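Local coordinates for angiotensin-converting enzyme (Anopheles gambiae, PDB 6S1Y), which is a zinc metallopeptidase of the angiotensin-converting enzyme family that probably removes dipeptides from the C-terminal ends of peptide substrates, at residues A[11-23]-A[73-87]. Residues are numbered along the deposited sequence; the frame is centred on the assembly and turned at random.
Sequences SETEISQIVEWIE and FKTDQLTNATLKRRI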
# COMPACT_ATOMS: atom_id res chain seq x y z
N SER A 11 6.49 3.32 -43.22
CA SER A 11 7.63 3.71 -42.42
C SER A 11 7.21 3.96 -40.97
O SER A 11 6.04 4.19 -40.66
CB SER A 11 8.29 4.96 -42.99
OG SER A 11 9.19 5.55 -42.07
N GLU A 12 8.20 3.91 -40.07
CA GLU A 12 7.90 4.05 -38.65
C GLU A 12 7.28 5.41 -38.34
O GLU A 12 6.44 5.51 -37.44
CB GLU A 12 9.16 3.82 -37.81
CG GLU A 12 10.12 5.00 -37.71
CD GLU A 12 11.34 4.68 -36.84
OE1 GLU A 12 11.71 3.48 -36.76
OE2 GLU A 12 11.92 5.61 -36.25
N THR A 13 7.67 6.45 -39.08
CA THR A 13 7.03 7.75 -38.89
C THR A 13 5.56 7.71 -39.27
O THR A 13 4.78 8.56 -38.81
CB THR A 13 7.77 8.82 -39.70
OG1 THR A 13 9.17 8.54 -39.72
CG2 THR A 13 7.57 10.21 -39.08
N GLU A 14 5.15 6.73 -40.08
CA GLU A 14 3.76 6.55 -40.48
C GLU A 14 2.99 5.67 -39.50
O GLU A 14 1.85 5.98 -39.15
CB GLU A 14 3.70 5.97 -41.89
CG GLU A 14 2.32 5.90 -42.51
CD GLU A 14 2.35 5.49 -43.98
OE1 GLU A 14 1.50 5.98 -44.75
OE2 GLU A 14 3.23 4.69 -44.35
N ILE A 15 3.59 4.56 -39.06
CA ILE A 15 2.99 3.76 -38.00
C ILE A 15 2.76 4.63 -36.77
O ILE A 15 1.76 4.48 -36.06
CB ILE A 15 3.89 2.55 -37.67
CG1 ILE A 15 4.09 1.66 -38.89
CG2 ILE A 15 3.27 1.72 -36.54
CD1 ILE A 15 5.43 0.94 -38.91
N SER A 16 3.69 5.55 -36.49
CA SER A 16 3.57 6.41 -35.33
C SER A 16 2.32 7.28 -35.41
O SER A 16 1.78 7.68 -34.37
CB SER A 16 4.82 7.27 -35.19
OG SER A 16 4.79 8.01 -33.99
N GLN A 17 1.85 7.59 -36.62
CA GLN A 17 0.62 8.35 -36.76
C GLN A 17 -0.60 7.49 -36.47
O GLN A 17 -1.62 8.00 -36.00
CB GLN A 17 0.51 8.93 -38.17
CG GLN A 17 1.74 9.71 -38.60
CD GLN A 17 1.40 10.97 -39.37
OE1 GLN A 17 0.25 11.20 -39.76
NE2 GLN A 17 2.40 11.81 -39.59
N ILE A 18 -0.52 6.19 -36.76
CA ILE A 18 -1.65 5.30 -36.51
C ILE A 18 -1.84 5.09 -35.01
O ILE A 18 -2.95 5.23 -34.49
CB ILE A 18 -1.44 3.95 -37.22
CG1 ILE A 18 -1.13 4.16 -38.71
CG2 ILE A 18 -2.66 3.07 -37.06
CD1 ILE A 18 -0.88 2.87 -39.47
N VAL A 19 -0.76 4.75 -34.30
CA VAL A 19 -0.88 4.54 -32.86
C VAL A 19 -1.28 5.84 -32.19
O VAL A 19 -2.00 5.83 -31.18
CB VAL A 19 0.44 3.98 -32.27
CG1 VAL A 19 0.93 2.78 -33.07
CG2 VAL A 19 1.50 5.06 -32.21
N GLU A 20 -0.85 6.98 -32.73
CA GLU A 20 -1.23 8.26 -32.15
C GLU A 20 -2.74 8.46 -32.21
O GLU A 20 -3.34 9.00 -31.27
CB GLU A 20 -0.51 9.39 -32.87
CG GLU A 20 -0.11 10.55 -31.97
CD GLU A 20 0.97 11.43 -32.59
OE1 GLU A 20 0.86 12.67 -32.52
OE2 GLU A 20 1.93 10.86 -33.17
N TRP A 21 -3.38 8.02 -33.29
CA TRP A 21 -4.84 8.06 -33.35
C TRP A 21 -5.45 7.01 -32.42
O TRP A 21 -6.48 7.25 -31.79
CB TRP A 21 -5.33 7.86 -34.78
CG TRP A 21 -6.81 7.53 -34.90
CD1 TRP A 21 -7.37 6.46 -35.55
CD2 TRP A 21 -7.90 8.28 -34.35
NE1 TRP A 21 -8.74 6.50 -35.43
CE2 TRP A 21 -9.09 7.60 -34.70
CE3 TRP A 21 -7.99 9.45 -33.59
CZ2 TRP A 21 -10.35 8.06 -34.32
CZ3 TRP A 21 -9.25 9.90 -33.21
CH2 TRP A 21 -10.41 9.21 -33.58
N ILE A 22 -4.81 5.85 -32.33
CA ILE A 22 -5.27 4.82 -31.40
C ILE A 22 -5.14 5.31 -29.96
O ILE A 22 -6.05 5.14 -29.15
CB ILE A 22 -4.49 3.51 -31.63
CG1 ILE A 22 -4.78 2.97 -33.04
CG2 ILE A 22 -4.86 2.49 -30.58
CD1 ILE A 22 -4.03 1.69 -33.39
N GLU A 23 -4.01 5.95 -29.64
CA GLU A 23 -3.78 6.44 -28.28
C GLU A 23 -4.91 7.34 -27.81
O GLU A 23 -5.36 7.23 -26.66
CB GLU A 23 -2.45 7.19 -28.21
CG GLU A 23 -1.22 6.30 -28.24
CD GLU A 23 0.07 7.08 -28.40
OE1 GLU A 23 0.02 8.31 -28.64
OE2 GLU A 23 1.15 6.46 -28.28
N PHE A 73 1.32 -4.55 -37.55
CA PHE A 73 2.66 -3.98 -37.63
C PHE A 73 3.65 -5.02 -37.12
O PHE A 73 3.39 -5.70 -36.13
CB PHE A 73 2.76 -2.67 -36.83
CG PHE A 73 1.60 -1.73 -37.05
CD1 PHE A 73 1.00 -1.62 -38.29
CD2 PHE A 73 1.11 -0.97 -36.00
CE1 PHE A 73 -0.08 -0.77 -38.49
CE2 PHE A 73 0.03 -0.11 -36.18
CZ PHE A 73 -0.56 -0.01 -37.43
N LYS A 74 4.79 -5.14 -37.81
CA LYS A 74 5.66 -6.29 -37.58
C LYS A 74 6.31 -6.24 -36.20
O LYS A 74 6.31 -7.23 -35.47
CB LYS A 74 6.74 -6.36 -38.67
CG LYS A 74 6.36 -7.19 -39.90
CD LYS A 74 5.81 -8.59 -39.57
CE LYS A 74 6.61 -9.32 -38.49
NZ LYS A 74 8.01 -9.64 -38.90
N THR A 75 6.91 -5.10 -35.85
CA THR A 75 7.56 -4.85 -34.57
C THR A 75 8.94 -5.52 -34.49
O THR A 75 9.65 -5.31 -33.52
CB THR A 75 6.73 -5.29 -33.36
OG1 THR A 75 5.35 -4.92 -33.55
CG2 THR A 75 7.25 -4.65 -32.07
N ASP A 76 9.32 -6.33 -35.48
CA ASP A 76 10.67 -6.87 -35.54
C ASP A 76 11.53 -6.18 -36.60
O ASP A 76 12.76 -6.33 -36.57
CB ASP A 76 10.62 -8.38 -35.82
CG ASP A 76 9.72 -9.11 -34.84
OD1 ASP A 76 9.57 -8.62 -33.70
OD2 ASP A 76 9.16 -10.16 -35.22
N GLN A 77 10.90 -5.45 -37.52
CA GLN A 77 11.60 -4.54 -38.42
C GLN A 77 11.54 -3.10 -37.94
O GLN A 77 12.16 -2.23 -38.56
CB GLN A 77 11.02 -4.64 -39.84
CG GLN A 77 9.51 -4.50 -39.94
CD GLN A 77 9.04 -3.05 -39.96
OE1 GLN A 77 9.84 -2.12 -40.02
NE2 GLN A 77 7.72 -2.86 -39.92
N LEU A 78 10.81 -2.82 -36.86
CA LEU A 78 10.80 -1.48 -36.29
C LEU A 78 12.09 -1.24 -35.51
O LEU A 78 12.74 -2.18 -35.04
CB LEU A 78 9.59 -1.30 -35.38
CG LEU A 78 8.23 -1.63 -36.01
CD1 LEU A 78 7.11 -1.36 -35.02
CD2 LEU A 78 8.01 -0.83 -37.29
N THR A 79 12.45 0.03 -35.38
CA THR A 79 13.74 0.42 -34.81
C THR A 79 13.61 1.34 -33.61
O THR A 79 14.26 1.09 -32.58
CB THR A 79 14.60 1.08 -35.90
OG1 THR A 79 13.79 1.97 -36.68
CG2 THR A 79 15.20 0.02 -36.82
N ASN A 80 12.80 2.40 -33.69
CA ASN A 80 12.53 3.25 -32.53
C ASN A 80 12.07 2.34 -31.39
O ASN A 80 10.98 1.75 -31.47
CB ASN A 80 11.49 4.33 -32.85
CG ASN A 80 11.64 5.57 -31.98
OD1 ASN A 80 11.93 5.48 -30.79
ND2 ASN A 80 11.44 6.75 -32.57
N ALA A 81 12.89 2.19 -30.35
CA ALA A 81 12.52 1.33 -29.23
C ALA A 81 11.30 1.88 -28.51
O ALA A 81 10.41 1.12 -28.11
CB ALA A 81 13.70 1.18 -28.27
N THR A 82 11.24 3.20 -28.33
CA THR A 82 10.07 3.83 -27.74
C THR A 82 8.79 3.41 -28.46
O THR A 82 7.73 3.26 -27.83
CB THR A 82 10.22 5.36 -27.78
OG1 THR A 82 11.50 5.73 -27.25
CG2 THR A 82 9.12 6.04 -26.98
N LEU A 83 8.87 3.21 -29.78
CA LEU A 83 7.68 2.87 -30.55
C LEU A 83 7.27 1.42 -30.32
O LEU A 83 6.08 1.13 -30.15
CB LEU A 83 7.92 3.11 -32.04
CG LEU A 83 6.62 3.14 -32.85
CD1 LEU A 83 5.96 4.50 -32.68
CD2 LEU A 83 6.85 2.83 -34.32
N LYS A 84 8.23 0.49 -30.35
CA LYS A 84 7.93 -0.89 -30.02
C LYS A 84 7.22 -0.97 -28.67
O LYS A 84 6.33 -1.80 -28.47
CB LYS A 84 9.21 -1.72 -29.97
CG LYS A 84 9.93 -1.92 -31.29
CD LYS A 84 11.04 -2.97 -31.14
CE LYS A 84 12.11 -2.83 -32.22
NZ LYS A 84 13.01 -4.02 -32.30
N ARG A 85 7.62 -0.11 -27.73
CA ARG A 85 7.09 -0.18 -26.38
C ARG A 85 5.67 0.36 -26.32
O ARG A 85 4.84 -0.14 -25.55
CB ARG A 85 8.00 0.60 -25.44
CG ARG A 85 7.84 0.28 -23.98
CD ARG A 85 8.84 1.10 -23.14
NE ARG A 85 8.50 1.06 -21.73
CZ ARG A 85 8.78 0.05 -20.91
NH1 ARG A 85 9.40 -1.02 -21.37
NH2 ARG A 85 8.42 0.12 -19.64
N ARG A 86 5.37 1.38 -27.11
CA ARG A 86 4.01 1.92 -27.14
C ARG A 86 3.04 0.90 -27.70
O ARG A 86 1.89 0.83 -27.25
CB ARG A 86 3.98 3.20 -27.97
CG ARG A 86 4.59 4.41 -27.28
CD ARG A 86 5.02 5.49 -28.27
NE ARG A 86 3.89 6.11 -28.96
CZ ARG A 86 3.99 6.86 -30.05
NH1 ARG A 86 5.18 7.09 -30.60
NH2 ARG A 86 2.91 7.38 -30.61
N ILE A 87 3.48 0.09 -28.66
CA ILE A 87 2.59 -0.89 -29.27
C ILE A 87 2.36 -2.07 -28.33
O ILE A 87 1.25 -2.62 -28.27
CB ILE A 87 3.17 -1.36 -30.62
CG1 ILE A 87 3.09 -0.24 -31.66
CG2 ILE A 87 2.43 -2.60 -31.12
CD1 ILE A 87 4.25 -0.23 -32.62
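The salt bridge of Glu23 and Arg86 helps tie the N-terminal helix 12-42 to the loop and helix 81-90 that follow helix 46-70, far from the zinc site; the helices run 35° from parallel here. The guanidinium meets the carboxylate side-on, and both donors converge on one oxygen: NE of Arg86 lies 2.8 Å and NH2 of Arg86 3.1 Å from OE2 of Glu23. The oxygen stays close to the guanidinium plane, and the carboxylate is turned 44° from it; OE1 takes no bond from Arg86. A bend in the arginine chain (chi3 67°) swings its head across helix 12-42, where it fits as a knob among Ser16, Val19, Glu20 and Glu23.

At the other end of the interface, Glu12 reaches over the start of helix 81-90. Its OE1 accepts a short bond from OG1 of Thr79 (2.6 Å), on the syn side of the carboxylate, and a weak but nearly straight one from N of Asn80 (3.4 Å), the N-cap residue.

Between these polar ends the contact is apolar. With CG2 anti to its backbone N, Ile15 sets this methyl over one face of the Phe73 ring, a CH-pi contact 3.9 Å from CG2 to the centroid. The other branch of Ile15 carries CD1 to CD2 of Leu78 (3.5 Å), while CD1 of Ile18 touches CZ of Phe73 (3.5 Å). CD1 of Leu83 packs against CB of Ser16. Further out, Val19 and Ile22 rest on Leu70 of helix 46-70, and Glu374 lies close to both Glu23 and Arg86.

A second acid near Glu23 would tend to raise its proton affinity, whereas the double grip of Arg86 probably offsets this; Glu12, placed at a helix N-terminus, probably gains from the helix dipole.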